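Galactose-binding lectin (Arachis hypogaea, PDB 2DVF) binds carbohydrate with specificity for D-galactose, as a homotetrameric legume lectin whose subunits carry calcium and manganese ions. Local coordinates at residues P81-I86 and Y125-Y130; E121-S126 and T135-I140. All blocks are in the same frame, centred on the assembly; numbering follows the deposited sequence.

Contact 1 of 2, residues P81-I86 and Y125-Y130; sequences PADGII and YSNSEY. With CA (calcium ion), chain E.
The amide of Asn127 is gripped at both ends: OD1 binds the calcium at 2.7 Å, while ND2 donates to Glu129 OE2 at 3.1 Å (160°) and, weakly, to water 1, which in turn donates to Asp83 OD1 at 3.2 Å across the contact. Glu129 OE2 lies close to the amide plane, but the N-H meets it from above the plane of the Glu129 carboxylate. Together these bonds favour the orientation with OD1 toward the metal. Backbone Tyr125 O is a second calcium ligand at 2.5 Å, and Asp123 and Asp132 complete the protein's share of the site. With CG anti to the backbone N (chi1 -173°), the Tyr125 ring swings away, and Tyr125 CB is what meets Ala82 CB at 3.8 Å and Asp83 OD1 at 3.6 Å; the Asp83 carboxylate plane is inclined 53° to the ring. The peptide bond between Ala82 and Asp83 is cis, as in other legume lectins, where this turn borders the combining site beside calcium. Beyond it, 81-86 runs into strand 84-91, flanked in its sheet by strands 201-209 and 117-123, with Ile85 packing on strands 64-74 and 217-229.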
loop_
_atom_site.group_PDB
_atom_site.type_symbol
_atom_site.label_atom_id
_atom_site.label_comp_id
_atom_site.label_asym_id
_atom_site.label_seq_id
_atom_site.Cartn_x
_atom_site.Cartn_y
_atom_site.Cartn_z
ATOM N N PRO A 81 -38.080 3.392 8.064
ATOM C CA PRO A 81 -36.622 3.332 7.939
ATOM C C PRO A 81 -36.052 2.390 8.993
ATOM O O PRO A 81 -35.939 2.738 10.171
ATOM C CB PRO A 81 -36.198 4.776 8.171
ATOM C CG PRO A 81 -37.364 5.544 7.662
ATOM C CD PRO A 81 -38.521 4.780 8.248
ATOM N N ALA A 82 -35.707 1.188 8.555
ATOM C CA ALA A 82 -35.157 0.171 9.429
ATOM C C ALA A 82 -34.491 -0.856 8.521
ATOM O O ALA A 82 -34.765 -0.882 7.316
ATOM C CB ALA A 82 -36.268 -0.469 10.237
ATOM N N ASP A 83 -33.638 -1.710 9.085
ATOM C CA ASP A 83 -33.334 -1.720 10.513
ATOM C C ASP A 83 -31.941 -1.200 10.868
ATOM O O ASP A 83 -31.703 -0.775 12.000
ATOM C CB ASP A 83 -33.509 -3.142 11.053
ATOM C CG ASP A 83 -34.823 -3.327 11.779
ATOM O OD1 ASP A 83 -34.860 -3.056 12.997
ATOM O OD2 ASP A 83 -35.819 -3.726 11.140
ATOM N N GLY A 84 -31.017 -1.241 9.911
ATOM C CA GLY A 84 -29.673 -0.761 10.182
ATOM C C GLY A 84 -28.549 -1.557 9.549
ATOM O O GLY A 84 -28.773 -2.548 8.852
ATOM N N ILE A 85 -27.327 -1.107 9.807
ATOM C CA ILE A 85 -26.127 -1.733 9.274
ATOM C C ILE A 85 -25.144 -2.022 10.389
ATOM O O ILE A 85 -24.910 -1.175 11.251
ATOM C CB ILE A 85 -25.404 -0.805 8.273
ATOM C CG1 ILE A 85 -26.314 -0.500 7.089
ATOM C CG2 ILE A 85 -24.114 -1.456 7.793
ATOM C CD1 ILE A 85 -25.684 0.436 6.088
ATOM N N ILE A 86 -24.561 -3.213 10.372
ATOM C CA ILE A 86 -23.573 -3.555 11.382
ATOM C C ILE A 86 -22.304 -4.138 10.774
ATOM O O ILE A 86 -22.338 -5.002 9.896
ATOM C CB ILE A 86 -24.119 -4.554 12.432
ATOM C CG1 ILE A 86 -23.043 -4.811 13.495
ATOM C CG2 ILE A 86 -24.524 -5.860 11.762
ATOM C CD1 ILE A 86 -23.455 -5.767 14.592
ATOM N N TYR A 125 -33.603 1.861 14.194
ATOM C CA TYR A 125 -34.922 1.507 14.701
ATOM C C TYR A 125 -34.838 1.084 16.166
ATOM O O TYR A 125 -34.134 0.141 16.509
ATOM C CB TYR A 125 -35.536 0.389 13.852
ATOM C CG TYR A 125 -36.976 0.083 14.203
ATOM C CD1 TYR A 125 -37.293 -0.769 15.262
ATOM C CD2 TYR A 125 -38.025 0.662 13.488
ATOM C CE1 TYR A 125 -38.619 -1.037 15.605
ATOM C CE2 TYR A 125 -39.358 0.401 13.824
ATOM C CZ TYR A 125 -39.645 -0.450 14.883
ATOM O OH TYR A 125 -40.954 -0.715 15.217
ATOM N N SER A 126 -35.560 1.784 17.033
ATOM C CA SER A 126 -35.533 1.473 18.459
ATOM C C SER A 126 -36.315 0.216 18.858
ATOM O O SER A 126 -37.543 0.235 18.933
ATOM C CB SER A 126 -36.046 2.669 19.259
ATOM O OG SER A 126 -36.014 2.400 20.646
ATOM N N ASN A 127 -35.587 -0.870 19.109
ATOM C CA ASN A 127 -36.177 -2.143 19.526
ATOM C C ASN A 127 -36.058 -2.266 21.038
ATOM O O ASN A 127 -34.979 -2.543 21.553
ATOM C CB ASN A 127 -35.442 -3.325 18.892
ATOM C CG ASN A 127 -35.745 -3.484 17.428
ATOM O OD1 ASN A 127 -35.374 -2.650 16.625
ATOM N ND2 ASN A 127 -36.432 -4.560 17.073
ATOM N N SER A 128 -37.166 -2.074 21.746
ATOM C CA SER A 128 -37.159 -2.154 23.202
ATOM C C SER A 128 -36.808 -3.550 23.702
ATOM O O SER A 128 -36.284 -3.706 24.802
ATOM C CB SER A 128 -38.524 -1.738 23.758
ATOM O OG SER A 128 -39.548 -2.601 23.290
ATOM N N GLU A 129 -37.094 -4.563 22.893
ATOM C CA GLU A 129 -36.806 -5.933 23.286
ATOM C C GLU A 129 -35.309 -6.177 23.309
ATOM O O GLU A 129 -34.851 -7.228 23.745
ATOM C CB GLU A 129 -37.476 -6.931 22.333
ATOM C CG GLU A 129 -36.905 -6.949 20.934
ATOM C CD GLU A 129 -37.727 -6.140 19.962
ATOM O OE1 GLU A 129 -38.128 -5.014 20.318
ATOM O OE2 GLU A 129 -37.961 -6.628 18.835
ATOM N N TYR A 130 -34.547 -5.206 22.822
ATOM C CA TYR A 130 -33.090 -5.304 22.809
ATOM C C TYR A 130 -32.553 -4.095 23.559
ATOM O O TYR A 130 -31.362 -3.800 23.526
ATOM C CB TYR A 130 -32.558 -5.304 21.372
ATOM C CG TYR A 130 -33.128 -6.397 20.485
ATOM C CD1 TYR A 130 -33.139 -7.729 20.896
ATOM C CD2 TYR A 130 -33.639 -6.097 19.225
ATOM C CE1 TYR A 130 -33.642 -8.729 20.075
ATOM C CE2 TYR A 130 -34.144 -7.090 18.399
ATOM C CZ TYR A 130 -34.144 -8.402 18.828
ATOM O OH TYR A 130 -34.655 -9.383 18.004
HETATM CA CA CA E . -32.824 -2.004 16.235
HETATM O O HOH W 1 -37.690 -4.118 13.971
#

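Contact 2 of 2, residues E121-S126 and T135-I140; sequences EFDTYS and TDHVGI. With MN (manganese (II) ion), chain F; CA (calcium ion), chain E.
The imidazole of His137 has the CB of Asp123 over one face, and at its edge, in the ring plane, lies the carbonyl oxygen of Thr135. His137 ND1 donates to Thr135 O at 3.0 Å with an angle of 160°, a bond that restrains ring rotation and leaves NE2 as the atom that binds manganese, at 2.4 Å. The carboxylates of Glu121 and Asp123 are each turned about 35° from the ring. Glu121 OE2 approaches obliquely and takes manganese at 2.1 Å; Asp123 lies alongside the imidazole and brings OD2 to the same ion at 2.5 Å. Asp132 supplies the remaining protein ligand.

Asp123 joins the two metals, because OD2 also reaches calcium while OD1 binds it at 2.5 Å. That second oxygen accepts from Tyr125 N at 3.1 Å as well, forming an Asx turn that helps hold the carboxylate in place. The metals probably offset the charge of the clustered carboxylates.

Underneath, antiparallel pairing sets the spacing. Glu121 and Gly139 form a hydrogen-bonded pair, with Glu121 N to Gly139 O at 2.8 Å, and so do Asp123 and His137, although one of their two bonds is weak. This alternation puts Glu121, Asp123 and His137 on one face of the sheet. On the other, Phe122 and Val138 lie side by side, Phe122 CE1 to Val138 CG1 at 4.1 Å, and both pack on Val178 of strand 173-179. Adjacent antiparallel strands holding a manganese-calcium pair through a bridging aspartate are the hallmark of the legume lectin metal site.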
loop_
_atom_site.group_PDB
_atom_site.type_symbol
_atom_site.label_atom_id
_atom_site.label_comp_id
_atom_site.label_asym_id
_atom_site.label_seq_id
_atom_site.Cartn_x
_atom_site.Cartn_y
_atom_site.Cartn_z
ATOM N N GLU A 121 -22.750 -1.324 15.479
ATOM C CA GLU A 121 -24.007 -1.180 14.781
ATOM C C GLU A 121 -24.403 0.265 14.518
ATOM O O GLU A 121 -23.959 1.196 15.197
ATOM C CB GLU A 121 -25.118 -1.895 15.547
ATOM C CG GLU A 121 -25.345 -1.383 16.943
ATOM C CD GLU A 121 -26.682 -1.813 17.485
ATOM O OE1 GLU A 121 -26.891 -3.024 17.660
ATOM O OE2 GLU A 121 -27.531 -0.937 17.728
ATOM N N PHE A 122 -25.231 0.429 13.493
ATOM C CA PHE A 122 -25.745 1.724 13.075
ATOM C C PHE A 122 -27.245 1.503 13.020
ATOM O O PHE A 122 -27.864 1.364 11.961
ATOM C CB PHE A 122 -25.147 2.085 11.723
ATOM C CG PHE A 122 -23.650 2.208 11.761
ATOM C CD1 PHE A 122 -23.048 3.380 12.205
ATOM C CD2 PHE A 122 -22.840 1.128 11.409
ATOM C CE1 PHE A 122 -21.656 3.474 12.300
ATOM C CE2 PHE A 122 -21.458 1.212 11.502
ATOM C CZ PHE A 122 -20.862 2.386 11.948
ATOM N N ASP A 123 -27.794 1.453 14.228
ATOM C CA ASP A 123 -29.193 1.198 14.496
ATOM C C ASP A 123 -30.110 2.380 14.179
ATOM O O ASP A 123 -29.952 3.474 14.717
ATOM C CB ASP A 123 -29.310 0.797 15.965
ATOM C CG ASP A 123 -30.456 -0.135 16.226
ATOM O OD1 ASP A 123 -31.524 0.075 15.615
ATOM O OD2 ASP A 123 -30.295 -1.063 17.047
ATOM N N THR A 124 -31.086 2.136 13.312
ATOM C CA THR A 124 -32.023 3.171 12.898
ATOM C C THR A 124 -33.444 2.876 13.351
ATOM O O THR A 124 -34.386 3.548 12.930
ATOM C CB THR A 124 -32.041 3.299 11.383
ATOM O OG1 THR A 124 -32.616 2.113 10.830
ATOM C CG2 THR A 124 -30.626 3.465 10.839
ATOM N N TYR A 125 -33.603 1.861 14.194
ATOM C CA TYR A 125 -34.922 1.507 14.701
ATOM C C TYR A 125 -34.838 1.084 16.166
ATOM O O TYR A 125 -34.134 0.141 16.509
ATOM C CB TYR A 125 -35.536 0.389 13.852
ATOM C CG TYR A 125 -36.976 0.083 14.203
ATOM C CD1 TYR A 125 -37.293 -0.769 15.262
ATOM C CD2 TYR A 125 -38.025 0.662 13.488
ATOM C CE1 TYR A 125 -38.619 -1.037 15.605
ATOM C CE2 TYR A 125 -39.358 0.401 13.824
ATOM C CZ TYR A 125 -39.645 -0.450 14.883
ATOM O OH TYR A 125 -40.954 -0.715 15.217
ATOM N N SER A 126 -35.560 1.784 17.033
ATOM C CA SER A 126 -35.533 1.473 18.459
ATOM C C SER A 126 -36.315 0.216 18.858
ATOM O O SER A 126 -37.543 0.235 18.933
ATOM C CB SER A 126 -36.046 2.669 19.259
ATOM O OG SER A 126 -36.014 2.400 20.646
ATOM N N THR A 135 -33.477 7.072 20.335
ATOM C CA THR A 135 -33.218 7.564 18.982
ATOM C C THR A 135 -32.198 6.732 18.232
ATOM O O THR A 135 -31.712 5.732 18.754
ATOM C CB THR A 135 -32.704 9.004 18.997
ATOM O OG1 THR A 135 -31.396 9.036 19.572
ATOM C CG2 THR A 135 -33.631 9.883 19.801
ATOM N N ASP A 136 -31.881 7.138 17.004
ATOM C CA ASP A 136 -30.886 6.411 16.226
ATOM C C ASP A 136 -29.596 6.410 17.044
ATOM O O ASP A 136 -29.345 7.338 17.828
ATOM C CB ASP A 136 -30.645 7.076 14.865
ATOM C CG ASP A 136 -31.854 6.996 13.956
ATOM O OD1 ASP A 136 -32.696 6.095 14.161
ATOM O OD2 ASP A 136 -31.952 7.827 13.024
ATOM N N HIS A 137 -28.778 5.380 16.857
ATOM C CA HIS A 137 -27.547 5.262 17.621
ATOM C C HIS A 137 -26.457 4.391 16.996
ATOM O O HIS A 137 -26.715 3.559 16.123
ATOM C CB HIS A 137 -27.879 4.690 18.995
ATOM C CG HIS A 137 -28.613 3.388 18.931
ATOM N ND1 HIS A 137 -29.949 3.305 18.608
ATOM C CD2 HIS A 137 -28.188 2.113 19.100
ATOM C CE1 HIS A 137 -30.316 2.036 18.581
ATOM N NE2 HIS A 137 -29.266 1.292 18.875
ATOM N N VAL A 138 -25.230 4.602 17.465
ATOM C CA VAL A 138 -24.078 3.825 17.038
ATOM C C VAL A 138 -23.784 2.987 18.282
ATOM O O VAL A 138 -23.826 3.503 19.400
ATOM C CB VAL A 138 -22.860 4.732 16.718
ATOM C CG1 VAL A 138 -21.665 3.885 16.334
ATOM C CG2 VAL A 138 -23.192 5.682 15.588
ATOM N N GLY A 139 -23.509 1.700 18.109
ATOM C CA GLY A 139 -23.249 0.879 19.273
ATOM C C GLY A 139 -22.200 -0.201 19.123
ATOM O O GLY A 139 -21.933 -0.680 18.025
ATOM N N ILE A 140 -21.594 -0.568 20.249
ATOM C CA ILE A 140 -20.589 -1.621 20.295
ATOM C C ILE A 140 -21.327 -2.868 20.780
ATOM O O ILE A 140 -21.867 -2.893 21.889
ATOM C CB ILE A 140 -19.460 -1.291 21.300
ATOM C CG1 ILE A 140 -18.768 0.020 20.912
ATOM C CG2 ILE A 140 -18.459 -2.423 21.347
ATOM C CD1 ILE A 140 -18.188 0.033 19.513
HETATM MN MN MN F . -29.065 -1.109 19.194
HETATM CA CA CA E . -32.824 -2.004 16.235
#

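Overall arrangement
From the N terminus the four segments come in the order 81-86, 121-126, 125-130 and 135-140. Contact 1 closes a long excursion of 38 intervening residues, whereas contact 2 closes a short metal-binding loop of eight. The two interleave: contact 2 begins before contact 1 has ended, and they share Tyr125 and Ser126. Their centres are 6 Å apart, and both touch the calcium ion. A probable hydrogen bond from Phe122 N to Ile85 O, at 2.8 Å, joins strands 84-91 and 117-123, and contact 2 pairs 117-123 with 137-141, making the three consecutive in the sheet. The calcium loop is thereby tied to the turn preceding the first of them.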